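Diphthine synthase (Entamoeba histolytica, PDB 3I4T) probably methylates a modified histidine of elongation factor 2 with S-adenosylmethionine, a step in making diphthamide. Local coordinates at residues L41-L52 and L66-G77; V102-T110 and V128-N136. One frame throughout, in Å; residues are numbered along the deposited sequence.

Both contacts belong to the same five-stranded parallel sheet, their centres about 18 Å apart. Contact 1 comes first along the chain and is complete before contact 2 opens; it builds the margin of the sheet, where strand 75-76 is outermost beside strand 49-52. Contact 2 gathers the loops that leave the C-terminal ends of strands 97-102 and 126-129, the latter being the outermost strand on the other side. Helix 38-46 connects the two directly, for A43 CB packs 3.7 Å from I129 CD1. Helices and loops packed on this sheet supply contacts to the second subunit at both places, more of them at contact 2.

Contact 1. Residues L41-L52 and L66-G77; sequences LEAVKSCDLVFL and LEEFYGKKVIIG
The Y70 ring lies between V44 and its own helix: V44 CG1 sits over one face, 4.1 Å from the ring centroid in a CH-pi contact, while the carbonyl O of L66 occupies the opposite face near the rim. V74 CG2 stands in plane at the ring edge. L41 CD1 comes in obliquely, 3.5 Å from Y70 CD1, and also reaches the F69 ring, whose edge meets Y70 CE1. V44 CG1 gets over the tyrosine because it stands anti to the backbone N (chi1 165°). L41 and F69 also pack on V38 of the second subunit.

Beyond the rings, K72 reaches across to the end of helix 41-46. Its CE lies near the carbonyl oxygens of V44, K45 and C47, and the bend at chi4 (-71°) brings NZ to 3.0 Å from C47 O. In return, the extended chain of K45 lies over the end of helix 66-70, with CE near Y70 O.

Further on the backbones run side by side. V50 O accepts a nearly straight bond from I75 N (2.8 Å), and I75 O accepts one from L52 N (2.7 Å); a weak bond joins G77 N to L52 O. Just before this pairing, a water accepts from V50 N and donates to K73 O. L52 CD1 packs 3.4 Å from V74 CG1 and meets L66 CD2 tip to tip, closing the helix onto the strands. On the other face of the sheet, the F51 ring lies alongside I75, CD1 touching CG2. L101 of strand 97-102 continues the packing beside V50 and L52. Strand 49-52, helix 63-70 and strand 75-76 thus form a beta-alpha-beta crossover at the edge of the parallel sheet.

Contact 2. Residues V102-T110 and V128-N136; sequences VVGDVYGAT and VIHNASIMN
D105 reaches across to the backbone of the segment 128-136, its OD1 accepting from N131 N at 3.2 Å in a bond of 164° that arrives from above the carboxylate plane. With CG anti to the backbone N (chi1 -177°), the same carboxylate can turn its other oxygen back to G108 N, 2.9 Å from OD2, and so cap helix 106-109. S133 does the matching job for helix 134-136: its OG accepts from M135 N. The two caps are neighbours, D105 CB lying 3.8 Å from S133 CB. G108 CA fits against S133 OG, and M135, bent at chi2 and chi3, brings CE up to G108 O.

On the other flank V128 faces the helix with both methyls. CG1, anti to the backbone N, meets V106 CG2 at 3.5 Å and also touches Y107 CE2, whereas CG2 reaches Y107 OH at 3.4 Å. CG1 also lies over one face of the H130 imidazole, towards its rim. Y107 and H130 meet rim to rim, their planes at 32°, with H130 NE2 at the edge of the tyrosine ring. F116 of helix 113-122 packs on V106 and V128, and its ring lies nearly parallel to that of Y107.

N131 points its amide away from the helix: OD1 holds A132 N, while ND2 donates to the carbonyls of G27 and D35. D105 OD2 also accepts from N136 ND2 of the second subunit. Three N-H donors, N131 N, G108 N and that N136 ND2, therefore grip the two oxygens of one buried carboxylate and fix its rotation, tying together a helix cap, the neighbouring loop and the dimer partner.

Contact 1. Residues L41-L52 and L66-G77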
# COMPACT_ATOMS: atom_id res chain seq x y z
N LEU A 41 -1.74 13.27 -13.74
CA LEU A 41 -2.27 14.50 -14.33
C LEU A 41 -1.90 14.64 -15.80
O LEU A 41 -2.71 15.13 -16.60
CB LEU A 41 -1.81 15.74 -13.53
CG LEU A 41 -2.45 17.09 -13.89
CD1 LEU A 41 -3.96 16.99 -13.97
CD2 LEU A 41 -2.02 18.22 -12.93
N GLU A 42 -0.70 14.21 -16.17
CA GLU A 42 -0.25 14.26 -17.56
C GLU A 42 -1.02 13.31 -18.47
O GLU A 42 -1.36 13.67 -19.60
CB GLU A 42 1.25 14.03 -17.68
CG GLU A 42 2.10 15.25 -17.39
CD GLU A 42 3.59 15.03 -17.63
OE1 GLU A 42 3.96 14.20 -18.49
OE2 GLU A 42 4.40 15.72 -16.96
N ALA A 43 -1.30 12.11 -17.97
CA ALA A 43 -2.06 11.13 -18.76
C ALA A 43 -3.49 11.61 -18.94
O ALA A 43 -4.04 11.56 -20.05
CB ALA A 43 -2.04 9.78 -18.10
N VAL A 44 -4.08 12.10 -17.86
CA VAL A 44 -5.41 12.69 -17.94
C VAL A 44 -5.44 13.68 -19.10
O VAL A 44 -6.30 13.60 -19.97
CB VAL A 44 -5.80 13.40 -16.63
CG1 VAL A 44 -7.01 14.32 -16.86
CG2 VAL A 44 -6.09 12.39 -15.53
N LYS A 45 -4.46 14.58 -19.12
CA LYS A 45 -4.42 15.67 -20.08
C LYS A 45 -4.14 15.20 -21.51
O LYS A 45 -4.55 15.86 -22.46
CB LYS A 45 -3.41 16.74 -19.65
CG LYS A 45 -3.87 17.58 -18.45
CD LYS A 45 -2.98 18.80 -18.23
CE LYS A 45 -3.59 19.78 -17.22
NZ LYS A 45 -2.69 20.94 -16.96
N SER A 46 -3.47 14.06 -21.66
CA SER A 46 -3.16 13.51 -22.98
C SER A 46 -4.32 12.69 -23.54
O SER A 46 -4.40 12.45 -24.75
CB SER A 46 -1.86 12.68 -22.94
OG SER A 46 -2.09 11.35 -22.49
N CYS A 47 -5.23 12.26 -22.66
CA CYS A 47 -6.32 11.37 -23.06
C CYS A 47 -7.46 12.09 -23.74
O CYS A 47 -7.72 13.26 -23.46
CB CYS A 47 -6.85 10.59 -21.85
SG CYS A 47 -5.91 9.12 -21.47
N ASP A 48 -8.15 11.38 -24.63
CA ASP A 48 -9.28 11.96 -25.33
C ASP A 48 -10.54 11.89 -24.47
O ASP A 48 -11.42 12.75 -24.58
CB ASP A 48 -9.51 11.26 -26.68
CG ASP A 48 -8.22 11.10 -27.47
OD1 ASP A 48 -7.87 9.94 -27.80
OD2 ASP A 48 -7.55 12.12 -27.75
N LEU A 49 -10.63 10.86 -23.63
CA LEU A 49 -11.80 10.68 -22.77
C LEU A 49 -11.35 10.32 -21.36
O LEU A 49 -10.42 9.54 -21.19
CB LEU A 49 -12.72 9.59 -23.32
CG LEU A 49 -13.45 9.82 -24.65
CD1 LEU A 49 -13.80 8.50 -25.29
CD2 LEU A 49 -14.70 10.70 -24.52
N VAL A 50 -12.02 10.90 -20.37
CA VAL A 50 -11.64 10.69 -18.98
C VAL A 50 -12.85 10.24 -18.16
O VAL A 50 -13.83 10.97 -18.03
CB VAL A 50 -11.02 11.96 -18.35
CG1 VAL A 50 -10.53 11.67 -16.93
CG2 VAL A 50 -9.89 12.48 -19.22
N PHE A 51 -12.77 9.04 -17.61
CA PHE A 51 -13.87 8.51 -16.82
C PHE A 51 -13.50 8.47 -15.35
O PHE A 51 -12.35 8.22 -14.98
CB PHE A 51 -14.23 7.10 -17.27
CG PHE A 51 -14.81 7.02 -18.65
CD1 PHE A 51 -16.19 6.93 -18.83
CD2 PHE A 51 -13.98 7.03 -19.77
CE1 PHE A 51 -16.73 6.85 -20.12
CE2 PHE A 51 -14.50 6.95 -21.05
CZ PHE A 51 -15.89 6.86 -21.23
N LEU A 52 -14.50 8.75 -14.52
CA LEU A 52 -14.39 8.55 -13.09
C LEU A 52 -15.26 7.39 -12.68
O LEU A 52 -16.45 7.34 -13.01
CB LEU A 52 -14.86 9.79 -12.33
CG LEU A 52 -13.91 10.96 -12.15
CD1 LEU A 52 -14.69 12.12 -11.58
CD2 LEU A 52 -12.76 10.63 -11.23
N LEU A 66 -12.78 20.16 -10.28
CA LEU A 66 -11.93 19.11 -10.80
C LEU A 66 -11.71 19.24 -12.31
O LEU A 66 -10.59 19.07 -12.80
CB LEU A 66 -12.56 17.75 -10.47
CG LEU A 66 -11.83 16.46 -10.81
CD1 LEU A 66 -10.58 16.33 -9.98
CD2 LEU A 66 -12.77 15.30 -10.55
N GLU A 67 -12.78 19.55 -13.03
CA GLU A 67 -12.71 19.66 -14.49
C GLU A 67 -11.79 20.78 -14.95
O GLU A 67 -10.98 20.58 -15.86
CB GLU A 67 -14.10 19.76 -15.11
CG GLU A 67 -14.77 18.39 -15.27
CD GLU A 67 -16.19 18.46 -15.85
OE1 GLU A 67 -16.82 19.54 -15.79
OE2 GLU A 67 -16.67 17.42 -16.36
N GLU A 68 -11.89 21.95 -14.31
CA GLU A 68 -11.01 23.06 -14.67
C GLU A 68 -9.64 22.99 -13.99
O GLU A 68 -8.73 23.75 -14.31
CB GLU A 68 -11.70 24.43 -14.49
CG GLU A 68 -11.85 24.94 -13.06
CD GLU A 68 -12.13 26.44 -13.03
OE1 GLU A 68 -12.65 26.97 -14.04
OE2 GLU A 68 -11.82 27.08 -12.00
N PHE A 69 -9.50 22.05 -13.06
CA PHE A 69 -8.18 21.65 -12.57
C PHE A 69 -7.49 20.79 -13.64
O PHE A 69 -6.28 20.88 -13.82
CB PHE A 69 -8.31 20.89 -11.25
CG PHE A 69 -7.01 20.41 -10.68
CD1 PHE A 69 -6.16 21.29 -10.03
CD2 PHE A 69 -6.64 19.08 -10.79
CE1 PHE A 69 -4.94 20.84 -9.50
CE2 PHE A 69 -5.44 18.62 -10.27
CZ PHE A 69 -4.58 19.51 -9.63
N TYR A 70 -8.26 19.96 -14.34
CA TYR A 70 -7.72 19.16 -15.45
C TYR A 70 -7.71 19.90 -16.79
O TYR A 70 -6.96 19.52 -17.69
CB TYR A 70 -8.49 17.84 -15.63
CG TYR A 70 -8.47 16.87 -14.48
CD1 TYR A 70 -7.44 16.87 -13.53
CD2 TYR A 70 -9.47 15.91 -14.35
CE1 TYR A 70 -7.42 15.96 -12.48
CE2 TYR A 70 -9.47 15.00 -13.30
CZ TYR A 70 -8.44 15.03 -12.37
OH TYR A 70 -8.44 14.12 -11.34
N GLY A 71 -8.55 20.93 -16.93
CA GLY A 71 -8.79 21.58 -18.22
C GLY A 71 -9.56 20.71 -19.21
O GLY A 71 -9.51 20.95 -20.42
N LYS A 72 -10.28 19.70 -18.70
CA LYS A 72 -10.99 18.73 -19.53
C LYS A 72 -12.34 18.39 -18.93
O LYS A 72 -12.54 18.54 -17.72
CB LYS A 72 -10.19 17.42 -19.62
CG LYS A 72 -9.17 17.35 -20.75
CD LYS A 72 -8.86 15.91 -21.08
CE LYS A 72 -7.63 15.81 -21.95
NZ LYS A 72 -7.83 16.28 -23.34
N LYS A 73 -13.27 17.93 -19.76
CA LYS A 73 -14.54 17.39 -19.27
C LYS A 73 -14.32 15.96 -18.81
O LYS A 73 -13.57 15.21 -19.42
CB LYS A 73 -15.65 17.45 -20.33
CG LYS A 73 -16.29 18.84 -20.53
CD LYS A 73 -16.21 19.72 -19.28
CE LYS A 73 -17.37 20.72 -19.18
NZ LYS A 73 -18.51 20.18 -18.38
N VAL A 74 -15.01 15.59 -17.74
CA VAL A 74 -14.88 14.28 -17.11
C VAL A 74 -16.22 13.55 -17.14
O VAL A 74 -17.27 14.18 -16.98
CB VAL A 74 -14.34 14.45 -15.66
CG1 VAL A 74 -14.93 13.43 -14.71
CG2 VAL A 74 -12.81 14.39 -15.64
N ILE A 75 -16.19 12.24 -17.35
CA ILE A 75 -17.43 11.45 -17.35
C ILE A 75 -17.57 10.58 -16.11
O ILE A 75 -16.70 9.77 -15.80
CB ILE A 75 -17.58 10.61 -18.64
CG1 ILE A 75 -17.68 11.54 -19.86
CG2 ILE A 75 -18.80 9.70 -18.55
CD1 ILE A 75 -17.29 10.89 -21.17
N ILE A 76 -18.67 10.77 -15.39
CA ILE A 76 -19.06 9.89 -14.29
C ILE A 76 -19.84 8.69 -14.84
O ILE A 76 -20.74 8.85 -15.67
CB ILE A 76 -19.91 10.67 -13.25
CG1 ILE A 76 -18.98 11.44 -12.30
CG2 ILE A 76 -20.83 9.73 -12.45
CD1 ILE A 76 -19.61 12.69 -11.71
N GLY A 77 -19.48 7.49 -14.38
CA GLY A 77 -20.12 6.25 -14.83
C GLY A 77 -21.11 5.68 -13.83
O GLY A 77 -21.01 5.94 -12.63
O HOH W 1 -13.79 13.02 -20.84

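Contact 2. Residues V102-T110 and V128-N136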
# COMPACT_ATOMS: atom_id res chain seq x y z
N VAL A 102 -9.66 6.21 -10.46
CA VAL A 102 -10.17 5.45 -9.32
C VAL A 102 -9.61 6.03 -8.03
O VAL A 102 -8.49 6.53 -8.02
CB VAL A 102 -9.81 3.93 -9.42
CG1 VAL A 102 -10.30 3.34 -10.72
CG2 VAL A 102 -8.32 3.69 -9.28
N VAL A 103 -10.41 5.98 -6.96
CA VAL A 103 -9.98 6.42 -5.62
C VAL A 103 -8.88 5.51 -5.10
O VAL A 103 -8.99 4.29 -5.19
CB VAL A 103 -11.15 6.39 -4.60
CG1 VAL A 103 -10.68 6.85 -3.20
CG2 VAL A 103 -12.27 7.27 -5.06
N GLY A 104 -7.81 6.10 -4.58
CA GLY A 104 -6.72 5.33 -4.01
C GLY A 104 -5.69 4.82 -5.01
O GLY A 104 -5.08 5.60 -5.74
N ASP A 105 -5.49 3.51 -4.99
CA ASP A 105 -4.55 2.82 -5.89
C ASP A 105 -5.33 1.77 -6.69
O ASP A 105 -6.28 1.17 -6.20
CB ASP A 105 -3.43 2.16 -5.08
CG ASP A 105 -2.37 1.48 -5.95
OD1 ASP A 105 -1.88 2.13 -6.91
OD2 ASP A 105 -2.01 0.30 -5.66
N VAL A 106 -4.92 1.57 -7.94
CA VAL A 106 -5.57 0.63 -8.83
C VAL A 106 -5.64 -0.77 -8.22
O VAL A 106 -6.72 -1.38 -8.15
CB VAL A 106 -4.82 0.57 -10.16
CG1 VAL A 106 -5.59 -0.27 -11.17
CG2 VAL A 106 -4.57 1.96 -10.68
N TYR A 107 -4.48 -1.27 -7.81
CA TYR A 107 -4.34 -2.60 -7.23
C TYR A 107 -4.70 -2.55 -5.76
O TYR A 107 -5.32 -3.49 -5.25
CB TYR A 107 -2.91 -3.12 -7.38
CG TYR A 107 -2.45 -3.25 -8.81
CD1 TYR A 107 -3.07 -4.16 -9.67
CD2 TYR A 107 -1.41 -2.48 -9.30
CE1 TYR A 107 -2.65 -4.30 -10.98
CE2 TYR A 107 -0.98 -2.60 -10.61
CZ TYR A 107 -1.61 -3.51 -11.45
OH TYR A 107 -1.18 -3.65 -12.76
N GLY A 108 -4.30 -1.46 -5.09
CA GLY A 108 -4.63 -1.21 -3.69
C GLY A 108 -6.11 -1.42 -3.41
O GLY A 108 -6.48 -1.98 -2.37
N ALA A 109 -6.96 -0.97 -4.34
CA ALA A 109 -8.41 -1.16 -4.25
C ALA A 109 -8.83 -2.60 -4.56
O ALA A 109 -9.69 -3.15 -3.88
CB ALA A 109 -9.12 -0.18 -5.18
N THR A 110 -8.21 -3.18 -5.59
CA THR A 110 -8.45 -4.59 -6.00
C THR A 110 -9.84 -4.86 -6.59
O THR A 110 -10.14 -5.97 -7.03
CB THR A 110 -8.14 -5.60 -4.84
N VAL A 128 -1.13 1.30 -15.95
CA VAL A 128 -1.49 1.59 -14.57
C VAL A 128 -0.62 2.72 -14.04
O VAL A 128 0.58 2.70 -14.21
CB VAL A 128 -1.34 0.33 -13.68
CG1 VAL A 128 -1.70 0.62 -12.22
CG2 VAL A 128 -2.23 -0.80 -14.21
N ILE A 129 -1.25 3.73 -13.43
CA ILE A 129 -0.52 4.76 -12.71
C ILE A 129 -0.87 4.65 -11.22
O ILE A 129 -2.04 4.73 -10.83
CB ILE A 129 -0.78 6.18 -13.32
CG1 ILE A 129 -0.16 6.26 -14.73
CG2 ILE A 129 -0.20 7.28 -12.43
CD1 ILE A 129 -0.74 7.31 -15.65
N HIS A 130 0.15 4.41 -10.40
CA HIS A 130 0.01 4.08 -8.99
C HIS A 130 -0.11 5.34 -8.12
O HIS A 130 0.41 6.40 -8.48
CB HIS A 130 1.21 3.24 -8.51
CG HIS A 130 1.32 1.91 -9.18
ND1 HIS A 130 2.13 1.69 -10.28
CD2 HIS A 130 0.71 0.72 -8.93
CE1 HIS A 130 2.01 0.43 -10.67
NE2 HIS A 130 1.15 -0.17 -9.88
N ASN A 131 -0.76 5.18 -6.96
CA ASN A 131 -0.92 6.25 -5.97
C ASN A 131 -1.09 5.65 -4.56
O ASN A 131 -0.95 4.44 -4.38
CB ASN A 131 -2.12 7.12 -6.34
CG ASN A 131 -1.98 8.57 -5.87
OD1 ASN A 131 -1.44 8.84 -4.79
ND2 ASN A 131 -2.50 9.50 -6.66
N ALA A 132 -1.38 6.49 -3.57
CA ALA A 132 -1.56 6.04 -2.19
C ALA A 132 -2.76 5.10 -2.08
O ALA A 132 -3.68 5.16 -2.88
CB ALA A 132 -1.68 7.22 -1.22
N SER A 133 -2.73 4.23 -1.09
CA SER A 133 -3.76 3.24 -0.88
C SER A 133 -4.08 3.23 0.60
O SER A 133 -3.20 3.46 1.44
CB SER A 133 -3.25 1.87 -1.32
OG SER A 133 -3.90 0.81 -0.64
N ILE A 134 -5.33 2.91 0.93
CA ILE A 134 -5.75 2.79 2.32
C ILE A 134 -4.89 1.75 3.03
O ILE A 134 -4.59 1.88 4.21
CB ILE A 134 -7.30 2.52 2.46
CG1 ILE A 134 -7.76 2.76 3.90
CG2 ILE A 134 -7.70 1.12 2.00
CD1 ILE A 134 -8.06 4.22 4.20
N MET A 135 -4.44 0.75 2.28
CA MET A 135 -3.62 -0.33 2.82
C MET A 135 -2.25 0.10 3.36
O MET A 135 -1.79 -0.44 4.36
CB MET A 135 -3.47 -1.43 1.79
CG MET A 135 -3.92 -2.79 2.31
SD MET A 135 -4.93 -3.67 1.09
CE MET A 135 -6.29 -2.51 0.87
N ASN A 136 -1.59 1.07 2.73
CA ASN A 136 -0.39 1.64 3.32
C ASN A 136 -0.71 2.79 4.29
O ASN A 136 -0.12 2.89 5.38
CB ASN A 136 0.69 2.02 2.27
CG ASN A 136 0.12 2.68 1.01
OD1 ASN A 136 -0.55 2.03 0.21
ND2 ASN A 136 0.41 3.97 0.81